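Long-range contact in methionyl-tRNA formyltransferase (Clostridium thermocellum, PDB 1ZGH), which probably transfers a formyl group from 10-formyltetrahydrofolate to the methionine carried by initiator tRNA: residues D207-D219 and E236-I248. Sequence-based numbering, arbitrary orientation.
Sequences DLEKIYDYIRMLD and EFSRASMKNGKII
Ile247 and Met242 (selenomethionine), on neighbouring strands of the hairpin, together receive the first turns of helix 208-217 and show how a helix seats on a beta-hairpin. Ile247 and Leu208 run past each other in opposite directions, CD1 meeting CD1 at 3.7 Å. Ile247 CD1 also presses on the helix backbone, 3.6 Å from Tyr212 N. Met242 is bent at chi2 and chi3, a fold that turns its SE atom to Leu208 CD2 (3.5 Å) and brings its terminal methyl against Tyr212 CB. The Tyr212 ring, swung out trans to the main-chain N (chi1 179°), lies alongside strand 240-243: CD1 touches Ala240 CB, and Ser241 CA lies at the ring edge, near its plane. One turn on, Ile215 CG2 spans the corner at Arg239, resting on Ala240 CB at 3.7 Å and on Ser238 CA, whereas Ile215 CD1 reaches back to Phe237 CB, 3.8 Å away.

Polar links close the C-terminal end. Asp219 OD2 accepts the backbone N-H of Arg239 (N to OD2 2.8 Å) in a fairly straight bond (163°), the donor standing 43° above the carboxylate plane. The Arg239 guanidinium instead forms a salt bridge with Asp250. A water donates to both Ile215 O and Phe237 O, joining the backbones beside the apolar seam. The helix runs nearly antiparallel to strand 240-243, 8.7 Å between axes, and the type II turn from Lys243 to Lys246 returns the chain beside Leu208. The whole is helix-on-hairpin packing within the C-terminal domain of methionyl-tRNA formyltransferases.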
ATOM      1  N   ASP A 207      10.849  14.736 -18.984  1.00 27.62           N
ATOM      2  CA  ASP A 207      11.536  13.884 -19.945  1.00 27.61           C
ATOM      3  C   ASP A 207      10.768  12.555 -20.195  1.00 26.76           C
ATOM      4  O   ASP A 207       9.771  12.224 -19.501  1.00 26.09           O
ATOM      5  CB  ASP A 207      13.064  13.768 -19.598  1.00 28.59           C
ATOM      6  CG  ASP A 207      13.387  12.829 -18.427  1.00 27.96           C
ATOM      7  OD1 ASP A 207      12.597  11.979 -18.004  1.00 27.21           O
ATOM      8  OD2 ASP A 207      14.508  12.941 -17.892  1.00 32.35           O
ATOM      9  N   LEU A 208      11.182  11.786 -21.198  1.00 26.22           N
ATOM     10  CA  LEU A 208      10.419  10.608 -21.576  1.00 27.26           C
ATOM     11  C   LEU A 208      10.320   9.545 -20.454  1.00 26.14           C
ATOM     12  O   LEU A 208       9.248   8.977 -20.261  1.00 25.67           O
ATOM     13  CB  LEU A 208      11.000   9.972 -22.845  1.00 28.30           C
ATOM     14  CG  LEU A 208      10.088   8.956 -23.533  1.00 29.82           C
ATOM     15  CD1 LEU A 208       8.873   9.618 -24.174  1.00 30.31           C
ATOM     16  CD2 LEU A 208      10.901   8.197 -24.586  1.00 29.59           C
ATOM     17  N   GLU A 209      11.408   9.315 -19.712  1.00 26.20           N
ATOM     18  CA  GLU A 209      11.416   8.332 -18.613  1.00 27.08           C
ATOM     19  C   GLU A 209      10.498   8.799 -17.496  1.00 25.88           C
ATOM     20  O   GLU A 209       9.824   7.975 -16.892  1.00 24.41           O
ATOM     21  CB  GLU A 209      12.807   8.062 -18.005  1.00 27.23           C
ATOM     22  CG  GLU A 209      12.712   6.865 -16.946  1.00 29.53           C
ATOM     23  CD  GLU A 209      14.057   6.205 -16.655  1.00 31.60           C
ATOM     24  OE1 GLU A 209      15.083   6.671 -17.209  1.00 34.42           O
ATOM     25  OE2 GLU A 209      14.090   5.211 -15.880  1.00 34.42           O
ATOM     26  N   LYS A 210      10.454  10.112 -17.229  1.00 25.06           N
ATOM     27  CA  LYS A 210       9.541  10.628 -16.199  1.00 24.98           C
ATOM     28  C   LYS A 210       8.081  10.453 -16.606  1.00 24.68           C
ATOM     29  O   LYS A 210       7.246  10.112 -15.776  1.00 23.39           O
ATOM     30  CB  LYS A 210       9.830  12.094 -15.871  1.00 25.53           C
ATOM     31  CG  LYS A 210       9.065  12.608 -14.655  1.00 26.70           C
ATOM     32  N   ILE A 211       7.769  10.674 -17.887  1.00 25.34           N
ATOM     33  CA  ILE A 211       6.433  10.370 -18.427  1.00 25.33           C
ATOM     34  C   ILE A 211       6.066   8.906 -18.223  1.00 25.58           C
ATOM     35  O   ILE A 211       4.973   8.589 -17.707  1.00 24.84           O
ATOM     36  CB  ILE A 211       6.244  10.808 -19.888  1.00 25.05           C
ATOM     37  CG1 ILE A 211       6.364  12.320 -20.017  1.00 26.74           C
ATOM     38  CG2 ILE A 211       4.870  10.376 -20.414  1.00 26.56           C
ATOM     39  CD1 ILE A 211       6.430  12.805 -21.460  1.00 27.44           C
ATOM     40  N   TYR A 212       6.991   8.016 -18.585  1.00 26.77           N
ATOM     41  CA  TYR A 212       6.831   6.586 -18.376  1.00 27.04           C
ATOM     42  C   TYR A 212       6.540   6.254 -16.887  1.00 26.88           C
ATOM     43  O   TYR A 212       5.598   5.503 -16.600  1.00 27.28           O
ATOM     44  CB  TYR A 212       8.083   5.863 -18.856  1.00 28.69           C
ATOM     45  CG  TYR A 212       8.086   4.358 -18.674  1.00 29.18           C
ATOM     46  CD1 TYR A 212       7.406   3.540 -19.567  1.00 32.09           C
ATOM     47  CD2 TYR A 212       8.776   3.758 -17.612  1.00 29.01           C
ATOM     48  CE1 TYR A 212       7.421   2.209 -19.411  1.00 32.70           C
ATOM     49  CE2 TYR A 212       8.785   2.422 -17.431  1.00 31.86           C
ATOM     50  CZ  TYR A 212       8.101   1.629 -18.340  1.00 30.70           C
ATOM     51  OH  TYR A 212       8.135   0.264 -18.243  1.00 31.86           O
ATOM     52  N   ASP A 213       7.330   6.844 -15.984  1.00 26.75           N
ATOM     53  CA  ASP A 213       7.161   6.661 -14.524  1.00 26.79           C
ATOM     54  C   ASP A 213       5.795   7.097 -14.102  1.00 25.72           C
ATOM     55  O   ASP A 213       5.142   6.373 -13.376  1.00 25.35           O
ATOM     56  CB  ASP A 213       8.253   7.375 -13.726  1.00 26.65           C
ATOM     57  CG  ASP A 213       9.588   6.674 -13.820  1.00 27.36           C
ATOM     58  OD1 ASP A 213       9.593   5.483 -14.169  1.00 27.72           O
ATOM     59  OD2 ASP A 213      10.631   7.309 -13.571  1.00 26.46           O
ATOM     60  N   TYR A 214       5.361   8.286 -14.550  1.00 27.09           N
ATOM     61  CA  TYR A 214       3.993   8.792 -14.225  1.00 27.95           C
ATOM     62  C   TYR A 214       2.864   7.846 -14.668  1.00 27.86           C
ATOM     63  O   TYR A 214       1.969   7.528 -13.905  1.00 27.37           O
ATOM     64  CB  TYR A 214       3.756  10.209 -14.784  1.00 28.67           C
ATOM     65  CG  TYR A 214       3.978  11.282 -13.746  1.00 28.97           C
ATOM     66  CD1 TYR A 214       5.238  11.472 -13.177  1.00 28.25           C
ATOM     67  CD2 TYR A 214       2.929  12.114 -13.338  1.00 30.32           C
ATOM     68  CE1 TYR A 214       5.440  12.449 -12.196  1.00 31.26           C
ATOM     69  CE2 TYR A 214       3.120  13.106 -12.359  1.00 29.94           C
ATOM     70  CZ  TYR A 214       4.373  13.254 -11.799  1.00 30.45           C
ATOM     71  OH  TYR A 214       4.597  14.240 -10.881  1.00 32.22           O
ATOM     72  N   ILE A 215       2.915   7.387 -15.919  1.00 28.01           N
ATOM     73  CA  ILE A 215       1.918   6.466 -16.413  1.00 27.77           C
ATOM     74  C   ILE A 215       1.901   5.149 -15.615  1.00 28.52           C
ATOM     75  O   ILE A 215       0.833   4.732 -15.122  1.00 28.72           O
ATOM     76  CB  ILE A 215       2.080   6.155 -17.915  1.00 27.52           C
ATOM     77  CG1 ILE A 215       1.972   7.450 -18.741  1.00 27.07           C
ATOM     78  CG2 ILE A 215       1.013   5.099 -18.333  1.00 28.25           C
ATOM     79  CD1 ILE A 215       2.337   7.244 -20.193  1.00 27.56           C
ATOM     80  N   ARG A 216       3.063   4.516 -15.450  1.00 27.28           N
ATOM     81  CA  ARG A 216       3.099   3.234 -14.744  1.00 27.44           C
ATOM     82  C   ARG A 216       2.717   3.332 -13.246  1.00 26.14           C
ATOM     83  O   ARG A 216       2.065   2.431 -12.743  1.00 25.23           O
ATOM     84  CB  ARG A 216       4.443   2.544 -14.871  1.00 26.57           C
ATOM     85  CG  ARG A 216       5.559   3.072 -13.957  1.00 27.92           C
ATOM     86  CD  ARG A 216       6.867   2.513 -14.447  1.00 28.08           C
ATOM     87  NE  ARG A 216       8.033   3.077 -13.772  1.00 27.57           N
ATOM     88  CZ  ARG A 216       8.542   2.637 -12.628  1.00 24.95           C
ATOM     89  NH1 ARG A 216       8.028   1.591 -11.975  1.00 23.40           N
ATOM     90  NH2 ARG A 216       9.613   3.216 -12.159  1.00 25.18           N
HETATM   91  N   MSE A 217       3.122   4.417 -12.586  1.00 26.01           N
HETATM   92  CA  MSE A 217       2.953   4.570 -11.134  1.00 28.05           C
HETATM   93  C   MSE A 217       1.491   4.845 -10.781  1.00 27.76           C
HETATM   94  O   MSE A 217       1.102   4.633  -9.646  1.00 25.62           O
HETATM   95  CB  MSE A 217       3.850   5.648 -10.540  1.00 27.89           C
HETATM   96  CG  MSE A 217       3.316   7.088 -10.649  1.00 28.50           C
HETATM   97 SE   MSE A 217       4.636   8.407 -10.097  1.00 37.50          SE
HETATM   98  CE  MSE A 217       3.385  10.025  -9.973  1.00 31.59           C
ATOM     99  N   LEU A 218       0.705   5.297 -11.766  1.00 27.94           N
ATOM    100  CA  LEU A 218      -0.738   5.498 -11.630  1.00 28.40           C
ATOM    101  C   LEU A 218      -1.655   4.453 -12.292  1.00 29.25           C
ATOM    102  O   LEU A 218      -2.893   4.612 -12.279  1.00 30.59           O
ATOM    103  CB  LEU A 218      -1.078   6.912 -12.115  1.00 29.43           C
ATOM    104  CG  LEU A 218      -0.376   8.001 -11.304  1.00 27.33           C
ATOM    105  CD1 LEU A 218      -0.314   9.325 -12.062  1.00 28.86           C
ATOM    106  CD2 LEU A 218      -0.993   8.178  -9.956  1.00 29.89           C
ATOM    107  N   ASP A 219      -1.049   3.388 -12.841  1.00 28.59           N
ATOM    108  CA  ASP A 219      -1.707   2.321 -13.554  1.00 28.19           C
ATOM    109  C   ASP A 219      -1.995   1.170 -12.593  1.00 28.13           C
ATOM    110  O   ASP A 219      -1.235   0.203 -12.474  1.00 28.87           O
ATOM    111  CB  ASP A 219      -0.848   1.934 -14.749  1.00 28.36           C
ATOM    112  CG  ASP A 219      -1.521   0.976 -15.711  1.00 30.88           C
ATOM    113  OD1 ASP A 219      -2.692   0.529 -15.491  1.00 28.63           O
ATOM    114  OD2 ASP A 219      -0.844   0.613 -16.703  1.00 27.09           O
ATOM    115  N   GLU A 236      -6.228  10.035 -20.778  1.00 25.62           N
ATOM    116  CA  GLU A 236      -5.720   9.222 -19.683  1.00 27.25           C
ATOM    117  C   GLU A 236      -4.937   8.038 -20.236  1.00 27.32           C
ATOM    118  O   GLU A 236      -5.416   7.352 -21.123  1.00 26.16           O
ATOM    119  CB  GLU A 236      -6.865   8.726 -18.802  1.00 27.99           C
ATOM    120  CG  GLU A 236      -7.554   9.835 -18.037  1.00 29.65           C
ATOM    121  CD  GLU A 236      -8.568   9.329 -16.986  1.00 31.93           C
ATOM    122  OE1 GLU A 236      -8.740   8.124 -16.797  1.00 32.93           O
ATOM    123  OE2 GLU A 236      -9.210  10.171 -16.332  1.00 39.33           O
ATOM    124  N   PHE A 237      -3.749   7.800 -19.700  1.00 27.53           N
ATOM    125  CA  PHE A 237      -2.832   6.811 -20.238  1.00 27.51           C
ATOM    126  C   PHE A 237      -2.684   5.614 -19.314  1.00 27.66           C
ATOM    127  O   PHE A 237      -2.743   5.750 -18.078  1.00 28.36           O
ATOM    128  CB  PHE A 237      -1.420   7.435 -20.462  1.00 27.21           C
ATOM    129  CG  PHE A 237      -1.430   8.642 -21.340  1.00 28.41           C
ATOM    130  CD1 PHE A 237      -1.336   8.513 -22.713  1.00 27.99           C
ATOM    131  CD2 PHE A 237      -1.540   9.935 -20.795  1.00 29.24           C
ATOM    132  CE1 PHE A 237      -1.381   9.609 -23.523  1.00 29.19           C
ATOM    133  CE2 PHE A 237      -1.564  11.027 -21.615  1.00 28.58           C
ATOM    134  CZ  PHE A 237      -1.488  10.854 -22.985  1.00 28.20           C
ATOM    135  N   SER A 238      -2.455   4.456 -19.917  1.00 26.73           N
ATOM    136  CA  SER A 238      -2.121   3.234 -19.176  1.00 27.96           C
ATOM    137  C   SER A 238      -1.339   2.263 -20.068  1.00 27.61           C
ATOM    138  O   SER A 238      -1.172   2.513 -21.295  1.00 26.82           O
ATOM    139  CB  SER A 238      -3.404   2.599 -18.630  1.00 29.83           C
ATOM    140  OG  SER A 238      -4.255   2.300 -19.719  1.00 30.91           O
ATOM    141  N   ARG A 239      -0.817   1.203 -19.441  1.00 26.81           N
ATOM    142  CA  ARG A 239      -0.116   0.127 -20.097  1.00 26.49           C
ATOM    143  C   ARG A 239       1.029   0.643 -20.992  1.00 27.90           C
ATOM    144  O   ARG A 239       1.156   0.310 -22.189  1.00 25.69           O
ATOM    145  CB  ARG A 239      -1.069  -0.720 -20.916  1.00 27.17           C
ATOM    146  CG  ARG A 239      -0.454  -2.088 -21.281  1.00 28.97           C
ATOM    147  CD  ARG A 239      -1.521  -3.152 -21.453  1.00 28.52           C
ATOM    148  NE  ARG A 239      -2.446  -2.871 -22.542  1.00 28.84           N
ATOM    149  CZ  ARG A 239      -2.383  -3.397 -23.757  1.00 29.62           C
ATOM    150  NH1 ARG A 239      -1.387  -4.213 -24.116  1.00 26.53           N
ATOM    151  NH2 ARG A 239      -3.329  -3.089 -24.637  1.00 34.30           N
ATOM    152  N   ALA A 240       1.880   1.433 -20.375  1.00 28.33           N
ATOM    153  CA  ALA A 240       3.009   2.017 -21.047  1.00 27.67           C
ATOM    154  C   ALA A 240       4.122   1.001 -21.272  1.00 28.27           C
ATOM    155  O   ALA A 240       4.353   0.148 -20.428  1.00 26.63           O
ATOM    156  CB  ALA A 240       3.531   3.131 -20.213  1.00 27.89           C
ATOM    157  N   SER A 241       4.816   1.114 -22.396  1.00 26.65           N
ATOM    158  CA  SER A 241       5.945   0.245 -22.692  1.00 27.55           C
ATOM    159  C   SER A 241       6.959   1.097 -23.439  1.00 26.61           C
ATOM    160  O   SER A 241       6.616   1.791 -24.389  1.00 27.06           O
ATOM    161  CB  SER A 241       5.464  -0.959 -23.512  1.00 27.80           C
ATOM    162  OG  SER A 241       6.433  -1.944 -23.725  1.00 28.37           O
HETATM  163  N   MSE A 242       8.201   1.057 -22.984  1.00 26.98           N
HETATM  164  CA  MSE A 242       9.228   1.899 -23.508  1.00 27.97           C
HETATM  165  C   MSE A 242       9.899   1.233 -24.711  1.00 26.88           C
HETATM  166  O   MSE A 242      10.267   0.077 -24.689  1.00 24.11           O
HETATM  167  CB  MSE A 242      10.220   2.274 -22.394  1.00 29.02           C
HETATM  168  CG  MSE A 242      11.370   3.120 -22.878  1.00 35.76           C
HETATM  169 SE   MSE A 242      10.730   4.982 -23.224  1.00 50.29          SE
HETATM  170  CE  MSE A 242      10.802   5.566 -21.299  1.00 45.20           C
ATOM    171  N   LYS A 243      10.028   2.000 -25.787  1.00 26.17           N
ATOM    172  CA  LYS A 243      10.732   1.579 -26.976  1.00 26.55           C
ATOM    173  C   LYS A 243      11.840   2.641 -27.281  1.00 27.36           C
ATOM    174  O   LYS A 243      11.961   3.626 -26.589  1.00 26.25           O
ATOM    175  CB  LYS A 243       9.755   1.461 -28.145  1.00 27.24           C
ATOM    176  CG  LYS A 243       8.618   0.412 -27.977  1.00 29.11           C
ATOM    177  CD  LYS A 243       9.158  -0.981 -27.806  1.00 28.26           C
ATOM    178  CE  LYS A 243       8.049  -2.121 -27.660  1.00 32.20           C
ATOM    179  NZ  LYS A 243       8.676  -3.429 -27.166  1.00 28.12           N
ATOM    180  N   ASN A 244      12.610   2.435 -28.335  1.00 27.74           N
ATOM    181  CA  ASN A 244      13.625   3.397 -28.683  1.00 27.79           C
ATOM    182  C   ASN A 244      12.965   4.693 -29.095  1.00 27.66           C
ATOM    183  O   ASN A 244      12.238   4.716 -30.059  1.00 27.49           O
ATOM    184  CB  ASN A 244      14.508   2.888 -29.795  1.00 27.71           C
ATOM    185  CG  ASN A 244      15.656   3.839 -30.075  1.00 28.90           C
ATOM    186  OD1 ASN A 244      16.411   4.204 -29.170  1.00 32.12           O
ATOM    187  ND2 ASN A 244      15.738   4.295 -31.277  1.00 24.34           N
ATOM    188  N   GLY A 245      13.205   5.750 -28.322  1.00 28.32           N
ATOM    189  CA  GLY A 245      12.709   7.083 -28.666  1.00 28.79           C
ATOM    190  C   GLY A 245      11.228   7.342 -28.463  1.00 28.50           C
ATOM    191  O   GLY A 245      10.733   8.424 -28.798  1.00 28.28           O
ATOM    192  N   LYS A 246      10.488   6.372 -27.911  1.00 26.76           N
ATOM    193  CA  LYS A 246       9.055   6.541 -27.733  1.00 27.12           C
ATOM    194  C   LYS A 246       8.468   5.636 -26.648  1.00 26.39           C
ATOM    195  O   LYS A 246       9.062   4.610 -26.292  1.00 25.38           O
ATOM    196  CB  LYS A 246       8.321   6.243 -29.052  1.00 26.82           C
ATOM    197  CG  LYS A 246       8.355   4.821 -29.506  1.00 31.16           C
ATOM    198  CD  LYS A 246       7.902   4.713 -30.951  1.00 32.49           C
ATOM    199  CE  LYS A 246       7.815   3.298 -31.432  1.00 37.56           C
ATOM    200  NZ  LYS A 246       7.522   3.319 -32.898  1.00 42.83           N
ATOM    201  N   ILE A 247       7.294   6.009 -26.175  1.00 25.67           N
ATOM    202  CA  ILE A 247       6.477   5.146 -25.282  1.00 25.68           C
ATOM    203  C   ILE A 247       5.243   4.767 -26.091  1.00 26.58           C
ATOM    204  O   ILE A 247       4.640   5.635 -26.719  1.00 26.81           O
ATOM    205  CB  ILE A 247       6.004   5.928 -24.045  1.00 24.71           C
ATOM    206  CG1 ILE A 247       7.190   6.346 -23.177  1.00 25.69           C
ATOM    207  CG2 ILE A 247       4.910   5.145 -23.246  1.00 25.91           C
ATOM    208  CD1 ILE A 247       6.794   7.362 -22.119  1.00 27.26           C
ATOM    209  N   ILE A 248       4.898   3.491 -26.077  1.00 26.74           N
ATOM    210  CA  ILE A 248       3.633   2.973 -26.569  1.00 26.94           C
ATOM    211  C   ILE A 248       2.727   2.751 -25.371  1.00 26.59           C
ATOM    212  O   ILE A 248       3.127   2.117 -24.384  1.00 24.80           O
ATOM    213  CB  ILE A 248       3.822   1.670 -27.307  1.00 28.18           C
ATOM    214  CG1 ILE A 248       4.792   1.883 -28.477  1.00 31.79           C
ATOM    215  CG2 ILE A 248       2.481   1.090 -27.872  1.00 29.72           C
ATOM    216  CD1 ILE A 248       5.249   0.623 -29.030  1.00 40.63           C
TER
HETATM  217  O   HOH W   1      -1.577   5.986 -15.507  1.00 15.94           O